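Ras-related protein Rab-21 (PDB 1Z08) is a small G protein of the Ras family, with the P-loop fold, and here carries bound phosphoaminophosphonic acid-guanylate ester and a magnesium ion. Local coordinates at residues Glu103-Leu108 and Ile112-Val117; Leu84-Asp87 and Asp92-Gln95. The protein carries 1 engineered substitution. All coordinates share one frame; numbering follows the deposited sequence.

Overall arrangement
One beta-alpha-beta unit of this Ras-family fold, strand 81-87, helix 91-108 and strand 113-119, supplies both contacts. Leaving the N terminus, the chain lays down strand 5-12, later adds strand 81-87 beside it, and turns into helix 91-108. Contact 2 closes that first turn, joining 84-87 to 92-95 near the bound phosphoaminophosphonic acid-guanylate ester. The helix then runs back and gives way, through a short loop, to strand 113-119; contact 1 closes this second turn. The two follow in series, neither nested nor crossed, with centres about 14 Å apart. Strands 81-87 and 113-119 are sheet neighbours; L104 also packs on L84, linking the two contacts, which between them join the two ends of the helix to those strands.

Contact 1: Glu103-Leu108 and Ile112-Val117; sequences ELRKML and ICLCIV
One face of the R105 guanidinium rests on L114, whose CD1 sits over the centre of the plane, 3.5 Å from CZ. At the guanidinium edge lies the carbonyl oxygen of I112. NH1 of R105 donates to I112 O at 3.0 Å, a bent bond (142° at the hydrogen) that meets the oxygen in the carbonyl plane, although the oxygen is tilted somewhat from the guanidinium plane. The arginine chain reaches this place by bending at chi2 (-59°), which turns its end from the helix toward the strand. A water extends the grip: NH2 of R105 and the backbone N of L114 both donate to it, the latter at 2.9 Å, and it returns a weak bond to I112 O.

The rest of the contact is aliphatic. I112 CD1 meets L108 CD1 at 3.7 Å and, less closely, L104 CD2, the L104 and I112 side chains crossing at about a right angle. The other branch of L104, CD1, touches L114 CD2 at 3.8 Å, so L114 serves the arginine with one methyl and the leucine with the other.

This joins the end of helix 91-108 to the next strand of a beta-alpha-beta crossover. With further bonds to V141 O and G109 O, the positive charge of R105 probably faces several backbone carbonyls, which would limit rotation of the guanidinium over L114.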
loop_
_atom_site.group_PDB
_atom_site.type_symbol
_atom_site.label_atom_id
_atom_site.label_comp_id
_atom_site.label_asym_id
_atom_site.label_seq_id
_atom_site.Cartn_x
_atom_site.Cartn_y
_atom_site.Cartn_z
ATOM N N GLU A 103 5.353 -0.838 14.463
ATOM C CA GLU A 103 5.437 0.603 14.708
ATOM C C GLU A 103 4.088 1.307 14.560
ATOM O O GLU A 103 3.756 2.196 15.350
ATOM C CB GLU A 103 6.480 1.239 13.793
ATOM N N LEU A 104 3.318 0.907 13.549
ATOM C CA LEU A 104 2.006 1.500 13.284
ATOM C C LEU A 104 0.974 1.144 14.357
ATOM O O LEU A 104 0.192 2.002 14.777
ATOM C CB LEU A 104 1.494 1.100 11.895
ATOM C CG LEU A 104 2.160 1.744 10.675
ATOM C CD1 LEU A 104 1.873 0.933 9.428
ATOM C CD2 LEU A 104 1.709 3.187 10.488
ATOM N N ARG A 105 0.982 -0.114 14.799
ATOM C CA ARG A 105 0.051 -0.578 15.832
ATOM C C ARG A 105 0.357 0.036 17.200
ATOM O O ARG A 105 -0.555 0.286 17.991
ATOM C CB ARG A 105 0.036 -2.112 15.925
ATOM C CG ARG A 105 -0.633 -2.842 14.750
ATOM C CD ARG A 105 -2.098 -2.450 14.556
ATOM N NE ARG A 105 -2.793 -3.344 13.628
ATOM C CZ ARG A 105 -3.816 -2.986 12.852
ATOM N NH1 ARG A 105 -4.272 -1.738 12.864
ATOM N NH2 ARG A 105 -4.375 -3.879 12.043
ATOM N N LYS A 106 1.638 0.283 17.469
ATOM C CA LYS A 106 2.056 0.948 18.704
ATOM C C LYS A 106 1.617 2.413 18.738
ATOM O O LYS A 106 1.250 2.933 19.793
ATOM C CB LYS A 106 3.565 0.836 18.887
ATOM N N MET A 107 1.638 3.063 17.577
ATOM C CA MET A 107 1.320 4.487 17.475
ATOM C C MET A 107 -0.171 4.772 17.301
ATOM O O MET A 107 -0.678 5.766 17.828
ATOM C CB MET A 107 2.119 5.125 16.346
ATOM N N LEU A 108 -0.872 3.909 16.567
ATOM C CA LEU A 108 -2.255 4.189 16.166
ATOM C C LEU A 108 -3.270 3.118 16.578
ATOM O O LEU A 108 -4.477 3.362 16.536
ATOM C CB LEU A 108 -2.328 4.443 14.653
ATOM C CG LEU A 108 -1.517 5.629 14.114
ATOM C CD1 LEU A 108 -1.144 5.430 12.651
ATOM C CD2 LEU A 108 -2.252 6.955 14.314
ATOM N N ILE A 112 -6.148 2.262 12.523
ATOM C CA ILE A 112 -5.619 2.355 11.164
ATOM C C ILE A 112 -5.901 1.075 10.375
ATOM O O ILE A 112 -5.651 -0.033 10.858
ATOM C CB ILE A 112 -4.098 2.713 11.154
ATOM C CG1 ILE A 112 -3.577 2.856 9.717
ATOM C CG2 ILE A 112 -3.279 1.702 11.971
ATOM C CD1 ILE A 112 -2.336 3.706 9.582
ATOM N N CYS A 113 -6.448 1.245 9.174
ATOM C CA CYS A 113 -6.690 0.132 8.268
ATOM C C CYS A 113 -5.389 -0.229 7.562
ATOM O O CYS A 113 -4.839 0.571 6.803
ATOM C CB CYS A 113 -7.774 0.487 7.247
ATOM S SG CYS A 113 -9.437 0.674 7.942
ATOM N N LEU A 114 -4.897 -1.433 7.830
ATOM C CA LEU A 114 -3.628 -1.885 7.266
ATOM C C LEU A 114 -3.833 -2.743 6.024
ATOM O O LEU A 114 -4.729 -3.589 5.984
ATOM C CB LEU A 114 -2.814 -2.663 8.307
ATOM C CG LEU A 114 -2.309 -1.953 9.571
ATOM C CD1 LEU A 114 -1.393 -2.893 10.347
ATOM C CD2 LEU A 114 -1.583 -0.658 9.246
ATOM N N CYS A 115 -3.003 -2.496 5.012
ATOM C CA CYS A 115 -2.946 -3.320 3.808
ATOM C C CYS A 115 -1.535 -3.869 3.656
ATOM O O CYS A 115 -0.561 -3.118 3.725
ATOM C CB CYS A 115 -3.300 -2.505 2.561
ATOM S SG CYS A 115 -4.902 -1.697 2.606
ATOM N N ILE A 116 -1.430 -5.181 3.463
ATOM C CA ILE A 116 -0.156 -5.805 3.117
ATOM C C ILE A 116 -0.245 -6.204 1.647
ATOM O O ILE A 116 -1.101 -6.998 1.256
ATOM C CB ILE A 116 0.190 -6.997 4.048
ATOM C CG1 ILE A 116 0.236 -6.510 5.505
ATOM C CG2 ILE A 116 1.525 -7.625 3.645
ATOM C CD1 ILE A 116 0.460 -7.588 6.530
ATOM N N VAL A 117 0.627 -5.613 0.835
ATOM C CA VAL A 117 0.484 -5.677 -0.616
ATOM C C VAL A 117 1.690 -6.329 -1.291
ATOM O O VAL A 117 2.806 -5.807 -1.244
ATOM C CB VAL A 117 0.206 -4.275 -1.220
ATOM C CG1 VAL A 117 0.016 -4.358 -2.734
ATOM C CG2 VAL A 117 -1.030 -3.645 -0.574
HETATM O O HOH W 1 -6.240 -3.189 9.658
#

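Contact 2: Leu84-Asp87 and Asp92-Gln95; sequences LVYD and DSFQ
Y86 and D87 meet S93 and F94 where strand 81-87 passes into helix 91-108, the first turn of a beta-alpha-beta crossover in the Ras-type P-loop fold. Before them along the strand, V85 takes part through its backbone: a water donates to V85 O and to S93 O, 2.7 Å from each, and so bridges strand and helix.

Y86 follows with its CB toward the helix, 3.5 Å from S93 O. Its chi1 of 69° sets the ring between the backbone N and the carbonyl carbon, alongside the F94 side chain, which points the same way. F94 covers one face of the tyrosine. Its CB makes a CH-pi contact 4.2 Å from the Y86 ring centroid, and its own ring turns an edge, led by CD1, toward the same face. The planes stand at 66° in this T-shaped pair, with centroids 5.2 Å apart. A134 of helix 131-140 touches both aromatic side chains.

D87 closes the segment. Its carboxylate leads away from the helix, forming a salt bridge to K120 and a hydrogen bond to T89, and the side chain lies about 6 Å from the bound phosphoaminophosphonic acid-guanylate ester. The backbone at D87 is held by S93, whose OG is also hydrogen-bonded to D90 O: D87 N donates to S93 OG at 2.9 Å, with 159° at the hydrogen.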
loop_
_atom_site.group_PDB
_atom_site.type_symbol
_atom_site.label_atom_id
_atom_site.label_comp_id
_atom_site.label_asym_id
_atom_site.label_seq_id
_atom_site.Cartn_x
_atom_site.Cartn_y
_atom_site.Cartn_z
ATOM N N LEU A 84 1.333 -1.289 3.070
ATOM C CA LEU A 84 2.675 -1.811 3.263
ATOM C C LEU A 84 3.023 -2.709 2.089
ATOM O O LEU A 84 2.488 -3.812 1.947
ATOM C CB LEU A 84 2.795 -2.553 4.599
ATOM C CG LEU A 84 2.324 -1.828 5.868
ATOM C CD1 LEU A 84 2.622 -2.679 7.079
ATOM C CD2 LEU A 84 2.963 -0.462 6.030
ATOM N N VAL A 85 3.914 -2.209 1.244
ATOM C CA VAL A 85 4.200 -2.827 -0.044
ATOM C C VAL A 85 5.478 -3.655 0.019
ATOM O O VAL A 85 6.496 -3.204 0.542
ATOM C CB VAL A 85 4.328 -1.756 -1.169
ATOM C CG1 VAL A 85 4.425 -2.414 -2.545
ATOM C CG2 VAL A 85 3.149 -0.785 -1.131
ATOM N N TYR A 86 5.410 -4.872 -0.512
ATOM C CA TYR A 86 6.605 -5.667 -0.741
ATOM C C TYR A 86 6.650 -6.186 -2.179
ATOM O O TYR A 86 5.657 -6.120 -2.914
ATOM C CB TYR A 86 6.714 -6.813 0.274
ATOM C CG TYR A 86 5.682 -7.900 0.112
ATOM C CD1 TYR A 86 5.961 -9.045 -0.638
ATOM C CD2 TYR A 86 4.431 -7.796 0.720
ATOM C CE1 TYR A 86 5.016 -10.048 -0.792
ATOM C CE2 TYR A 86 3.475 -8.799 0.576
ATOM C CZ TYR A 86 3.781 -9.923 -0.183
ATOM O OH TYR A 86 2.851 -10.921 -0.336
ATOM N N ASP A 87 7.821 -6.690 -2.552
ATOM C CA ASP A 87 8.120 -7.219 -3.869
ATOM C C ASP A 87 8.041 -8.745 -3.747
ATOM O O ASP A 87 8.754 -9.337 -2.935
ATOM C CB ASP A 87 9.540 -6.757 -4.235
ATOM C CG ASP A 87 10.011 -7.239 -5.602
ATOM O OD1 ASP A 87 10.954 -6.612 -6.130
ATOM O OD2 ASP A 87 9.473 -8.230 -6.145
ATOM N N ASP A 92 13.364 -10.441 1.459
ATOM C CA ASP A 92 13.757 -9.396 2.412
ATOM C C ASP A 92 12.710 -8.288 2.515
ATOM O O ASP A 92 12.422 -7.790 3.612
ATOM C CB ASP A 92 15.112 -8.795 2.030
ATOM C CG ASP A 92 16.271 -9.745 2.275
ATOM O OD1 ASP A 92 16.062 -10.821 2.879
ATOM O OD2 ASP A 92 17.402 -9.405 1.863
ATOM N N SER A 93 12.140 -7.915 1.369
ATOM C CA SER A 93 11.143 -6.851 1.312
ATOM C C SER A 93 9.862 -7.235 2.054
ATOM O O SER A 93 9.214 -6.375 2.656
ATOM C CB SER A 93 10.839 -6.448 -0.136
ATOM O OG SER A 93 10.012 -7.393 -0.789
ATOM N N PHE A 94 9.502 -8.519 2.015
ATOM C CA PHE A 94 8.344 -8.992 2.774
ATOM C C PHE A 94 8.595 -8.981 4.278
ATOM O O PHE A 94 7.768 -8.490 5.044
ATOM C CB PHE A 94 7.887 -10.390 2.347
ATOM C CG PHE A 94 6.910 -11.012 3.313
ATOM C CD1 PHE A 94 5.624 -10.491 3.452
ATOM C CD2 PHE A 94 7.289 -12.087 4.111
ATOM C CE1 PHE A 94 4.727 -11.042 4.363
ATOM C CE2 PHE A 94 6.394 -12.650 5.023
ATOM C CZ PHE A 94 5.115 -12.127 5.149
ATOM N N GLN A 95 9.731 -9.533 4.697
ATOM C CA GLN A 95 10.049 -9.618 6.118
ATOM C C GLN A 95 10.151 -8.235 6.770
ATOM O O GLN A 95 9.859 -8.085 7.958
ATOM C CB GLN A 95 11.314 -10.457 6.352
ATOM C CG GLN A 95 11.187 -11.936 5.925
ATOM C CD GLN A 95 10.099 -12.708 6.673
ATOM O OE1 GLN A 95 9.755 -12.386 7.812
ATOM N NE2 GLN A 95 9.553 -13.736 6.027
HETATM O O HOH W 2 8.767 -3.762 1.950
#